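Putative beta-glucosidase (Bifidobacterium adolescentis, PDB 5WAB) is a family 3 glycoside hydrolase that acts as a beta-glucosidase and may also release arabinopyranosyl units from ginsenosides. Local coordinates at residues I196-N201 / H207-R212; V404-G409 / K435-E440; K429-L434 / A457-N462. One frame throughout, in Å; residues are numbered along the deposited sequence.

Contact 1 (I196-N201 / H207-R212)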
ATOM      1  N   ILE A 196     -14.526   3.682   7.326  1.00 17.27           N
ATOM      2  CA  ILE A 196     -13.878   2.464   6.856  1.00 14.44           C
ATOM      3  C   ILE A 196     -14.805   1.808   5.844  1.00 15.75           C
ATOM      4  O   ILE A 196     -16.026   1.809   6.024  1.00 14.81           O
ATOM      5  CB  ILE A 196     -13.570   1.503   8.022  1.00 14.91           C
ATOM      6  CG1 ILE A 196     -12.417   2.047   8.866  1.00 14.69           C
ATOM      7  CG2 ILE A 196     -13.250   0.095   7.508  1.00 15.21           C
ATOM      8  CD1 ILE A 196     -11.990   1.119   9.966  1.00 12.63           C
ATOM      9  N   MET A 197     -14.234   1.270   4.767  1.00 15.95           N
ATOM     10  CA  MET A 197     -14.993   0.538   3.759  1.00 16.26           C
ATOM     11  C   MET A 197     -14.698  -0.948   3.890  1.00 17.24           C
ATOM     12  O   MET A 197     -13.534  -1.359   3.830  1.00 17.75           O
ATOM     13  CB  MET A 197     -14.655   1.009   2.348  1.00 15.08           C
ATOM     14  CG  MET A 197     -15.446   0.274   1.271  1.00 17.67           C
ATOM     15  SD  MET A 197     -15.146   0.886  -0.399  1.00 20.71           S
ATOM     16  CE  MET A 197     -15.135   2.654  -0.114  1.00 20.42           C
ATOM     17  N   CYS A 198     -15.744  -1.748   4.053  1.00 18.91           N
ATOM     18  CA  CYS A 198     -15.567  -3.186   4.119  1.00 20.13           C
ATOM     19  C   CYS A 198     -15.412  -3.755   2.712  1.00 20.58           C
ATOM     20  O   CYS A 198     -15.765  -3.121   1.715  1.00 21.56           O
ATOM     21  CB  CYS A 198     -16.751  -3.847   4.828  1.00 21.73           C
ATOM     22  SG  CYS A 198     -18.177  -4.139   3.753  1.00 24.11           S
ATOM     23  N   SER A 199     -14.883  -4.972   2.641  1.00 21.38           N
ATOM     24  CA  SER A 199     -14.613  -5.630   1.372  1.00 23.05           C
ATOM     25  C   SER A 199     -15.836  -6.406   0.882  1.00 23.35           C
ATOM     26  O   SER A 199     -16.764  -6.697   1.639  1.00 23.50           O
ATOM     27  CB  SER A 199     -13.414  -6.569   1.500  1.00 22.78           C
ATOM     28  OG  SER A 199     -13.658  -7.561   2.481  1.00 23.00           O
ATOM     29  N   TYR A 200     -15.812  -6.751  -0.409  1.00 24.07           N
ATOM     30  CA  TYR A 200     -16.885  -7.550  -0.994  1.00 23.82           C
ATOM     31  C   TYR A 200     -16.842  -8.996  -0.531  1.00 23.57           C
ATOM     32  O   TYR A 200     -17.889  -9.650  -0.460  1.00 24.61           O
ATOM     33  CB  TYR A 200     -16.797  -7.544  -2.520  1.00 26.26           C
ATOM     34  CG  TYR A 200     -17.279  -6.300  -3.227  1.00 28.44           C
ATOM     35  CD1 TYR A 200     -18.628  -5.980  -3.267  1.00 29.72           C
ATOM     36  CD2 TYR A 200     -16.387  -5.473  -3.898  1.00 28.82           C
ATOM     37  CE1 TYR A 200     -19.073  -4.855  -3.934  1.00 30.98           C
ATOM     38  CE2 TYR A 200     -16.821  -4.351  -4.567  1.00 29.92           C
ATOM     39  CZ  TYR A 200     -18.163  -4.043  -4.582  1.00 31.31           C
ATOM     40  OH  TYR A 200     -18.597  -2.921  -5.248  1.00 33.28           O
ATOM     41  N   ASN A 201     -15.652  -9.526  -0.253  1.00 22.88           N
ATOM     42  CA  ASN A 201     -15.494 -10.964  -0.148  1.00 22.69           C
ATOM     43  C   ASN A 201     -15.956 -11.465   1.213  1.00 21.89           C
ATOM     44  O   ASN A 201     -16.215 -10.696   2.141  1.00 19.99           O
ATOM     45  CB  ASN A 201     -14.041 -11.366  -0.372  1.00 23.35           C
ATOM     46  CG  ASN A 201     -13.096 -10.705   0.615  1.00 23.30           C
ATOM     47  OD1 ASN A 201     -12.715  -9.545   0.447  1.00 23.40           O
ATOM     48  ND2 ASN A 201     -12.716 -11.441   1.654  1.00 22.27           N
ATOM     49  N   HIS A 207     -19.508 -12.768   4.657  1.00 18.41           N
ATOM     50  CA  HIS A 207     -19.227 -11.523   3.953  1.00 18.04           C
ATOM     51  C   HIS A 207     -18.843 -10.445   4.960  1.00 18.42           C
ATOM     52  O   HIS A 207     -19.391 -10.381   6.064  1.00 18.79           O
ATOM     53  CB  HIS A 207     -20.449 -11.069   3.156  1.00 19.02           C
ATOM     54  CG  HIS A 207     -20.552 -11.676   1.791  1.00 22.78           C
ATOM     55  ND1 HIS A 207     -19.662 -11.394   0.776  1.00 21.43           N
ATOM     56  CD2 HIS A 207     -21.449 -12.547   1.271  1.00 22.44           C
ATOM     57  CE1 HIS A 207     -20.005 -12.065  -0.308  1.00 22.48           C
ATOM     58  NE2 HIS A 207     -21.085 -12.775  -0.034  1.00 23.26           N
ATOM     59  N   SER A 208     -17.896  -9.589   4.576  1.00 17.43           N
ATOM     60  CA  SER A 208     -17.406  -8.589   5.518  1.00 18.98           C
ATOM     61  C   SER A 208     -18.514  -7.634   5.948  1.00 18.66           C
ATOM     62  O   SER A 208     -18.537  -7.194   7.104  1.00 16.09           O
ATOM     63  CB  SER A 208     -16.233  -7.818   4.906  1.00 20.04           C
ATOM     64  OG  SER A 208     -15.177  -8.695   4.529  1.00 20.90           O
ATOM     65  N   ALA A 209     -19.449  -7.316   5.048  1.00 18.41           N
ATOM     66  CA  ALA A 209     -20.526  -6.387   5.371  1.00 18.62           C
ATOM     67  C   ALA A 209     -21.449  -6.923   6.451  1.00 18.97           C
ATOM     68  O   ALA A 209     -22.214  -6.152   7.039  1.00 19.04           O
ATOM     69  CB  ALA A 209     -21.333  -6.072   4.111  1.00 19.93           C
ATOM     70  N   GLN A 210     -21.343  -8.212   6.753  1.00 20.24           N
ATOM     71  CA  GLN A 210     -22.250  -8.948   7.618  1.00 19.96           C
ATOM     72  C   GLN A 210     -21.507  -9.591   8.782  1.00 18.50           C
ATOM     73  O   GLN A 210     -22.102 -10.355   9.548  1.00 23.72           O
ATOM     74  CB  GLN A 210     -22.945 -10.004   6.755  1.00 21.88           C
ATOM     75  CG  GLN A 210     -24.145 -10.712   7.307  1.00 23.87           C
ATOM     76  CD  GLN A 210     -24.806 -11.534   6.228  1.00 24.35           C
ATOM     77  OE1 GLN A 210     -24.856 -11.115   5.078  1.00 25.46           O
ATOM     78  NE2 GLN A 210     -25.288 -12.716   6.580  1.00 25.31           N
ATOM     79  N   ASN A 211     -20.222  -9.290   8.933  1.00 16.69           N
ATOM     80  CA  ASN A 211     -19.328  -9.991   9.849  1.00 19.54           C
ATOM     81  C   ASN A 211     -19.249  -9.185  11.144  1.00 20.52           C
ATOM     82  O   ASN A 211     -18.485  -8.221  11.240  1.00 20.77           O
ATOM     83  CB  ASN A 211     -17.955 -10.162   9.203  1.00 18.89           C
ATOM     84  CG  ASN A 211     -17.103 -11.213   9.885  1.00 18.65           C
ATOM     85  OD1 ASN A 211     -17.276 -11.505  11.071  1.00 19.64           O
ATOM     86  ND2 ASN A 211     -16.153 -11.773   9.138  1.00 16.50           N
ATOM     87  N   ARG A 212     -20.037  -9.582  12.143  1.00 21.96           N
ATOM     88  CA  ARG A 212     -20.040  -8.842  13.401  1.00 25.53           C
ATOM     89  C   ARG A 212     -18.708  -8.979  14.130  1.00 23.47           C
ATOM     90  O   ARG A 212     -18.235  -8.022  14.757  1.00 23.91           O
ATOM     91  CB  ARG A 212     -21.183  -9.319  14.298  1.00 30.06           C
ATOM     92  CG  ARG A 212     -21.246  -8.589  15.622  1.00 32.77           C
ATOM     93  CD  ARG A 212     -22.535  -8.885  16.354  1.00 37.05           C
ATOM     94  NE  ARG A 212     -22.545  -8.275  17.676  1.00 41.26           N
ATOM     95  CZ  ARG A 212     -22.896  -7.010  17.915  1.00 43.96           C
ATOM     96  NH1 ARG A 212     -23.267  -6.216  16.915  1.00 43.09           N
ATOM     97  NH2 ARG A 212     -22.880  -6.536  19.155  1.00 46.86           N
TER
HETATM   98  O   HOH W   1     -19.166  -8.238   2.244  1.00 15.65           O
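The imidazole of H207 turns an edge to the backbone of Y200: ND1 gives its hydrogen to Y200 O at 2.8 Å, and the carbonyl oxygen lies near the ring plane, 14° out of it. The bond is bent at the hydrogen (133°). With CG beside its own backbone N (chi1 -86°), the ring swings across to that carbonyl, and H237 meets the same ring edge-to-face. One residue on, N201 O accepts from S208 N at 3.2 Å, so two successive carbonyls of the turn after the strand are held by H207 and S208. Beside these bonds the buried hydroxyl oxygens S199 OG and S208 OG lie 2.8 Å apart; S199 OG also hydrogen-bonds A156 O. A water bridges the two backbones, donating to S199 O and accepting from A209 N. At the strand end, C198 SG packs against A209 CB at 3.7 Å. The contact thus illustrates how a barrel strand passes into its helix in the TIM-barrel-like N-terminal domain: strand 195-198, flanked by strands 149-155 and 228-230, leads through the small hairpin 202-207 into the 3-10 turn 208-210, from which N211 caps helix 212-222 through L214 N.

Contact 2 (V404-G409 / K435-E440)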
ATOM      1  N   VAL A 404      20.630   5.176 -24.850  1.00 48.76           N
ATOM      2  CA  VAL A 404      19.259   4.949 -25.286  1.00 45.25           C
ATOM      3  C   VAL A 404      18.412   4.743 -24.038  1.00 41.31           C
ATOM      4  O   VAL A 404      18.685   3.847 -23.230  1.00 40.77           O
ATOM      5  CB  VAL A 404      19.142   3.773 -26.271  1.00 46.17           C
ATOM      6  CG1 VAL A 404      19.912   2.579 -25.787  1.00 47.58           C
ATOM      7  CG2 VAL A 404      17.680   3.412 -26.498  1.00 44.63           C
ATOM      8  N   LEU A 405      17.409   5.598 -23.869  1.00 38.87           N
ATOM      9  CA  LEU A 405      16.431   5.487 -22.790  1.00 35.73           C
ATOM     10  C   LEU A 405      15.202   4.784 -23.354  1.00 34.78           C
ATOM     11  O   LEU A 405      14.407   5.387 -24.080  1.00 32.17           O
ATOM     12  CB  LEU A 405      16.090   6.866 -22.238  1.00 34.01           C
ATOM     13  CG  LEU A 405      17.284   7.644 -21.683  1.00 34.29           C
ATOM     14  CD1 LEU A 405      16.870   9.027 -21.198  1.00 34.03           C
ATOM     15  CD2 LEU A 405      17.960   6.853 -20.572  1.00 34.52           C
ATOM     16  N   MET A 406      15.054   3.502 -23.032  1.00 34.17           N
ATOM     17  CA  MET A 406      13.958   2.692 -23.544  1.00 33.88           C
ATOM     18  C   MET A 406      12.890   2.538 -22.474  1.00 32.62           C
ATOM     19  O   MET A 406      13.177   2.071 -21.367  1.00 32.69           O
ATOM     20  CB  MET A 406      14.442   1.316 -23.984  1.00 35.80           C
ATOM     21  CG  MET A 406      13.370   0.530 -24.698  1.00 36.90           C
ATOM     22  SD  MET A 406      14.062  -0.931 -25.455  1.00 39.53           S
ATOM     23  CE  MET A 406      15.350  -0.168 -26.432  1.00 41.48           C
ATOM     24  N   PHE A 407      11.660   2.910 -22.816  1.00 32.04           N
ATOM     25  CA  PHE A 407      10.545   2.908 -21.872  1.00 30.63           C
ATOM     26  C   PHE A 407       9.646   1.715 -22.172  1.00 26.40           C
ATOM     27  O   PHE A 407       8.977   1.673 -23.211  1.00 26.90           O
ATOM     28  CB  PHE A 407       9.783   4.228 -21.950  1.00 31.26           C
ATOM     29  CG  PHE A 407      10.533   5.388 -21.360  1.00 31.32           C
ATOM     30  CD1 PHE A 407      11.621   5.938 -22.023  1.00 33.24           C
ATOM     31  CD2 PHE A 407      10.155   5.931 -20.148  1.00 29.70           C
ATOM     32  CE1 PHE A 407      12.317   7.003 -21.490  1.00 33.40           C
ATOM     33  CE2 PHE A 407      10.847   7.002 -19.606  1.00 31.34           C
ATOM     34  CZ  PHE A 407      11.927   7.535 -20.277  1.00 33.05           C
ATOM     35  N   LEU A 408       9.639   0.745 -21.267  1.00 25.60           N
ATOM     36  CA  LEU A 408       8.882  -0.486 -21.416  1.00 25.26           C
ATOM     37  C   LEU A 408       7.881  -0.622 -20.270  1.00 25.57           C
ATOM     38  O   LEU A 408       7.868   0.171 -19.322  1.00 24.01           O
ATOM     39  CB  LEU A 408       9.833  -1.680 -21.454  1.00 27.41           C
ATOM     40  CG  LEU A 408      11.005  -1.496 -22.418  1.00 29.04           C
ATOM     41  CD1 LEU A 408      12.015  -2.635 -22.292  1.00 29.37           C
ATOM     42  CD2 LEU A 408      10.490  -1.362 -23.847  1.00 28.32           C
ATOM     43  N   GLY A 409       7.055  -1.654 -20.345  1.00 24.02           N
ATOM     44  CA  GLY A 409       6.127  -1.907 -19.272  1.00 24.52           C
ATOM     45  C   GLY A 409       4.803  -2.429 -19.788  1.00 25.02           C
ATOM     46  O   GLY A 409       4.698  -2.916 -20.913  1.00 25.50           O
ATOM     47  N   LYS A 435      16.001  -6.719 -27.325  1.00 43.88           N
ATOM     48  CA  LYS A 435      17.073  -7.576 -27.828  1.00 45.92           C
ATOM     49  C   LYS A 435      17.661  -7.021 -29.117  1.00 46.15           C
ATOM     50  O   LYS A 435      18.884  -7.026 -29.304  1.00 47.13           O
ATOM     51  CB  LYS A 435      16.561  -9.000 -28.063  1.00 48.61           C
ATOM     52  CG  LYS A 435      16.188  -9.776 -26.804  1.00 49.59           C
ATOM     53  CD  LYS A 435      15.305 -10.983 -27.131  1.00 51.28           C
ATOM     54  CE  LYS A 435      15.436 -12.084 -26.078  1.00 51.95           C
ATOM     55  NZ  LYS A 435      15.170 -11.597 -24.692  1.00 50.00           N
ATOM     56  N   ALA A 436      16.805  -6.526 -30.014  1.00 45.78           N
ATOM     57  CA  ALA A 436      17.283  -5.988 -31.283  1.00 46.17           C
ATOM     58  C   ALA A 436      18.074  -4.706 -31.075  1.00 45.57           C
ATOM     59  O   ALA A 436      19.108  -4.497 -31.718  1.00 47.03           O
ATOM     60  CB  ALA A 436      16.107  -5.746 -32.226  1.00 45.57           C
ATOM     61  N   VAL A 437      17.603  -3.829 -30.190  1.00 43.56           N
ATOM     62  CA  VAL A 437      18.343  -2.603 -29.923  1.00 44.45           C
ATOM     63  C   VAL A 437      19.688  -2.924 -29.277  1.00 46.26           C
ATOM     64  O   VAL A 437      20.712  -2.318 -29.614  1.00 46.09           O
ATOM     65  CB  VAL A 437      17.496  -1.646 -29.062  1.00 40.59           C
ATOM     66  CG1 VAL A 437      18.341  -0.488 -28.541  1.00 40.90           C
ATOM     67  CG2 VAL A 437      16.307  -1.126 -29.861  1.00 39.92           C
ATOM     68  N   ALA A 438      19.715  -3.904 -28.369  1.00 46.27           N
ATOM     69  CA  ALA A 438      20.950  -4.246 -27.669  1.00 47.55           C
ATOM     70  C   ALA A 438      22.029  -4.761 -28.608  1.00 50.91           C
ATOM     71  O   ALA A 438      23.218  -4.673 -28.278  1.00 51.91           O
ATOM     72  CB  ALA A 438      20.673  -5.283 -26.581  1.00 47.07           C
ATOM     73  N   ALA A 439      21.645  -5.292 -29.771  1.00 52.90           N
ATOM     74  CA  ALA A 439      22.630  -5.771 -30.730  1.00 56.08           C
ATOM     75  C   ALA A 439      23.418  -4.631 -31.358  1.00 57.74           C
ATOM     76  O   ALA A 439      24.531  -4.858 -31.843  1.00 60.46           O
ATOM     77  CB  ALA A 439      21.951  -6.594 -31.826  1.00 57.03           C
ATOM     78  N   GLU A 440      22.863  -3.416 -31.373  1.00 56.15           N
ATOM     79  CA  GLU A 440      23.546  -2.275 -31.958  1.00 58.01           C
ATOM     80  C   GLU A 440      24.004  -1.242 -30.941  1.00 57.87           C
ATOM     81  O   GLU A 440      24.829  -0.391 -31.284  1.00 59.94           O
ATOM     82  CB  GLU A 440      22.646  -1.584 -32.991  1.00 57.57           C
ATOM     83  CG  GLU A 440      23.369  -1.239 -34.284  1.00 59.87           C
ATOM     84  CD  GLU A 440      23.818  -2.473 -35.042  1.00 61.09           C
ATOM     85  OE1 GLU A 440      22.980  -3.371 -35.268  1.00 59.54           O
ATOM     86  OE2 GLU A 440      25.012  -2.551 -35.406  1.00 63.90           O
TER
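V437 meets M406 and V404 across a beta-alpha-beta unit, in which strand 403-409 is followed by helix 428-438 and then by the parallel strand 444-449. Such crossovers, with helices laid against a largely parallel sheet, build the C-terminal domain of this family 3 enzyme, and this contact is one of several points where the helix meets the strand, made here by a single valine. Following the chain from K435, A436 turns to V395 of the neighbouring helix 388-399. V437 then carries the whole contact from the helical side. Its CG1 stands anti to the backbone N (chi1 169°) and its CG2 beside that N, which brings both methyls within contact of M406 CE. V404 makes the looser approach, with its CG1 4.4 Å from V437 CG1. Next comes A438, which packs on N462 instead, while its carbonyl accepts from K442 NZ. At the end of the segment E440 N bonds back to V437 O, and the E440 side chain touches K399. On the strand, V404 and M406 both point toward the helix, as alternate residues of a strand do. M406 runs out extended and then bends at its last torsion (chi3 -55°), meeting V437 tip to tip: its CE sits at the fork, 3.7 Å from V437 CG1 and equally 3.7 Å from V437 CG2.

Contact 3 (K429-L434 / A457-N462); sequences KQVELL and APWAGN
L434 fits into the corner formed by W459 and N462, and the close packing of this helix-to-loop contact gathers there. Its CG stands anti to the backbone N (chi1 172°), carrying the branches out to the loop. CD2 of L434 lies 3.6 Å from W459 CE3, on the six-membered part of the indole, and the two side chains cross at about a right angle. L434 CG rests 3.7 Å from N462 CB, while CD1 reaches N462 O. One helical turn earlier V431 fits more loosely: CG1 stands 4.1 Å from W459 CB, at a partly exposed position. N462 is likewise partly exposed, yet the loop holds it in shape, because W459 O accepts both N462 N and N462 ND2 from the same face of its carbonyl plane. Replacing L434 by alanine would probably leave a gap beside CE3 of the indole and rob N462 CB of its apolar neighbour. The principle illustrated is that a loop can line one flank of a helix with no hydrogen bond between 429-434 and 457-462. Here helix 428-438 lies over the sheet, L434 touching I444 and V446 of strand 444-449, while W459 rests on V446 and L448 of that strand and on I466 of strand 465-468.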
ATOM      1  N   LYS A 429       6.761  -8.558 -27.528  1.00 36.04           N
ATOM      2  CA  LYS A 429       7.309  -7.744 -28.607  1.00 38.47           C
ATOM      3  C   LYS A 429       8.183  -6.613 -28.072  1.00 39.37           C
ATOM      4  O   LYS A 429       9.093  -6.154 -28.774  1.00 40.02           O
ATOM      5  CB  LYS A 429       6.173  -7.213 -29.486  1.00 38.26           C
ATOM      6  CG  LYS A 429       5.177  -6.312 -28.781  1.00 36.26           C
ATOM      7  CD  LYS A 429       4.077  -5.879 -29.744  1.00 36.41           C
ATOM      8  CE  LYS A 429       3.088  -4.942 -29.074  1.00 33.42           C
ATOM      9  NZ  LYS A 429       2.032  -4.480 -30.014  1.00 33.58           N
ATOM     10  N   GLN A 430       7.928  -6.158 -26.837  1.00 38.26           N
ATOM     11  CA  GLN A 430       8.819  -5.191 -26.198  1.00 36.92           C
ATOM     12  C   GLN A 430      10.154  -5.824 -25.826  1.00 38.32           C
ATOM     13  O   GLN A 430      11.194  -5.158 -25.857  1.00 41.31           O
ATOM     14  CB  GLN A 430       8.161  -4.597 -24.962  1.00 35.35           C
ATOM     15  CG  GLN A 430       6.879  -3.855 -25.236  1.00 36.15           C
ATOM     16  CD  GLN A 430       6.335  -3.203 -23.987  1.00 33.80           C
ATOM     17  OE1 GLN A 430       7.072  -2.970 -23.028  1.00 32.13           O
ATOM     18  NE2 GLN A 430       5.039  -2.912 -23.985  1.00 32.97           N
ATOM     19  N   VAL A 431      10.138  -7.092 -25.418  1.00 37.24           N
ATOM     20  CA  VAL A 431      11.392  -7.792 -25.165  1.00 37.21           C
ATOM     21  C   VAL A 431      12.163  -7.998 -26.464  1.00 40.87           C
ATOM     22  O   VAL A 431      13.390  -7.841 -26.504  1.00 41.99           O
ATOM     23  CB  VAL A 431      11.128  -9.120 -24.442  1.00 34.89           C
ATOM     24  CG1 VAL A 431      12.430  -9.849 -24.205  1.00 35.51           C
ATOM     25  CG2 VAL A 431      10.425  -8.859 -23.122  1.00 32.82           C
ATOM     26  N   GLU A 432      11.464  -8.352 -27.547  1.00 42.83           N
ATOM     27  CA  GLU A 432      12.136  -8.522 -28.831  1.00 46.53           C
ATOM     28  C   GLU A 432      12.799  -7.231 -29.285  1.00 44.71           C
ATOM     29  O   GLU A 432      13.921  -7.252 -29.801  1.00 46.11           O
ATOM     30  CB  GLU A 432      11.154  -9.013 -29.895  1.00 51.01           C
ATOM     31  CG  GLU A 432      10.787 -10.481 -29.784  1.00 54.55           C
ATOM     32  CD  GLU A 432       9.567 -10.834 -30.612  1.00 58.01           C
ATOM     33  OE1 GLU A 432       8.508 -11.142 -30.020  1.00 57.56           O
ATOM     34  OE2 GLU A 432       9.667 -10.788 -31.859  1.00 62.16           O
ATOM     35  N   LEU A 433      12.121  -6.096 -29.101  1.00 42.37           N
ATOM     36  CA  LEU A 433      12.710  -4.817 -29.484  1.00 41.99           C
ATOM     37  C   LEU A 433      13.952  -4.517 -28.658  1.00 40.99           C
ATOM     38  O   LEU A 433      14.953  -4.020 -29.186  1.00 43.34           O
ATOM     39  CB  LEU A 433      11.687  -3.696 -29.334  1.00 41.60           C
ATOM     40  CG  LEU A 433      12.264  -2.296 -29.539  1.00 42.03           C
ATOM     41  CD1 LEU A 433      12.619  -2.079 -30.993  1.00 44.35           C
ATOM     42  CD2 LEU A 433      11.282  -1.244 -29.063  1.00 39.97           C
ATOM     43  N   LEU A 434      13.903  -4.808 -27.357  1.00 38.30           N
ATOM     44  CA  LEU A 434      15.073  -4.602 -26.513  1.00 38.99           C
ATOM     45  C   LEU A 434      16.250  -5.450 -26.985  1.00 42.34           C
ATOM     46  O   LEU A 434      17.383  -4.957 -27.062  1.00 43.04           O
ATOM     47  CB  LEU A 434      14.728  -4.919 -25.058  1.00 37.40           C
ATOM     48  CG  LEU A 434      15.888  -4.937 -24.056  1.00 36.40           C
ATOM     49  CD1 LEU A 434      16.651  -3.617 -24.055  1.00 36.13           C
ATOM     50  CD2 LEU A 434      15.375  -5.270 -22.658  1.00 33.20           C
ATOM     51  N   ALA A 457      14.460 -10.307 -14.641  1.00 31.92           N
ATOM     52  CA  ALA A 457      15.616 -11.142 -14.961  1.00 33.39           C
ATOM     53  C   ALA A 457      15.636 -11.740 -16.365  1.00 34.50           C
ATOM     54  O   ALA A 457      16.734 -11.831 -16.940  1.00 35.59           O
ATOM     55  CB  ALA A 457      15.731 -12.264 -13.918  1.00 34.69           C
ATOM     56  N   PRO A 458      14.519 -12.173 -16.967  1.00 35.72           N
ATOM     57  CA  PRO A 458      14.612 -12.775 -18.310  1.00 36.09           C
ATOM     58  C   PRO A 458      15.238 -11.877 -19.364  1.00 36.12           C
ATOM     59  O   PRO A 458      15.758 -12.397 -20.358  1.00 38.56           O
ATOM     60  CB  PRO A 458      13.151 -13.111 -18.653  1.00 36.25           C
ATOM     61  CG  PRO A 458      12.321 -12.397 -17.637  1.00 35.35           C
ATOM     62  CD  PRO A 458      13.163 -12.338 -16.415  1.00 35.08           C
ATOM     63  N   TRP A 459      15.202 -10.554 -19.195  1.00 35.00           N
ATOM     64  CA  TRP A 459      15.735  -9.633 -20.191  1.00 35.59           C
ATOM     65  C   TRP A 459      16.745  -8.636 -19.637  1.00 35.78           C
ATOM     66  O   TRP A 459      17.252  -7.809 -20.403  1.00 35.92           O
ATOM     67  CB  TRP A 459      14.590  -8.865 -20.869  1.00 34.75           C
ATOM     68  CG  TRP A 459      13.621  -8.289 -19.891  1.00 33.96           C
ATOM     69  CD1 TRP A 459      12.439  -8.843 -19.488  1.00 33.14           C
ATOM     70  CD2 TRP A 459      13.746  -7.047 -19.184  1.00 32.13           C
ATOM     71  NE1 TRP A 459      11.826  -8.026 -18.575  1.00 31.36           N
ATOM     72  CE2 TRP A 459      12.603  -6.917 -18.370  1.00 30.55           C
ATOM     73  CE3 TRP A 459      14.712  -6.034 -19.159  1.00 30.49           C
ATOM     74  CZ2 TRP A 459      12.398  -5.813 -17.537  1.00 29.57           C
ATOM     75  CZ3 TRP A 459      14.508  -4.938 -18.328  1.00 29.22           C
ATOM     76  CH2 TRP A 459      13.357  -4.837 -17.531  1.00 28.64           C
ATOM     77  N   ALA A 460      17.035  -8.671 -18.334  1.00 36.02           N
ATOM     78  CA  ALA A 460      17.904  -7.672 -17.722  1.00 35.46           C
ATOM     79  C   ALA A 460      19.301  -7.648 -18.331  1.00 36.29           C
ATOM     80  O   ALA A 460      20.002  -6.637 -18.207  1.00 36.63           O
ATOM     81  CB  ALA A 460      17.993  -7.914 -16.216  1.00 35.33           C
ATOM     82  N   GLY A 461      19.732  -8.737 -18.972  1.00 36.62           N
ATOM     83  CA  GLY A 461      21.053  -8.768 -19.577  1.00 37.68           C
ATOM     84  C   GLY A 461      21.232  -7.793 -20.723  1.00 37.74           C
ATOM     85  O   GLY A 461      22.369  -7.499 -21.106  1.00 37.89           O
ATOM     86  N   ASN A 462      20.139  -7.297 -21.292  1.00 37.60           N
ATOM     87  CA  ASN A 462      20.198  -6.346 -22.392  1.00 37.19           C
ATOM     88  C   ASN A 462      20.142  -4.899 -21.923  1.00 35.91           C
ATOM     89  O   ASN A 462      20.120  -3.988 -22.759  1.00 36.71           O
ATOM     90  CB  ASN A 462      19.066  -6.624 -23.385  1.00 37.30           C
ATOM     91  CG  ASN A 462      19.048  -8.069 -23.847  1.00 38.79           C
ATOM     92  OD1 ASN A 462      19.791  -8.453 -24.753  1.00 40.37           O
ATOM     93  ND2 ASN A 462      18.197  -8.879 -23.228  1.00 38.64           N
TER

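Contacts 2 and 3 share helix 428-438, their centres about 8 Å apart; contact 1 belongs to the N-terminal domain, its centre about 46 Å from that of contact 2 and 43 Å from that of contact 3. Contacts 1 and 2 are buried, whereas contact 3 is only partly buried, with V431 and N462 partly exposed. Their chemistry follows their place: the turn after a barrel strand is knit by polar groups and a water, while within contacts 2 and 3 the helix meets strand and loop mainly through apolar atoms. Between these two, M406 SD packs on L434 CA at 4.0 Å, and the polar exception is Q430 OE1, 3.0 Å from G409 N, a probable hydrogen bond.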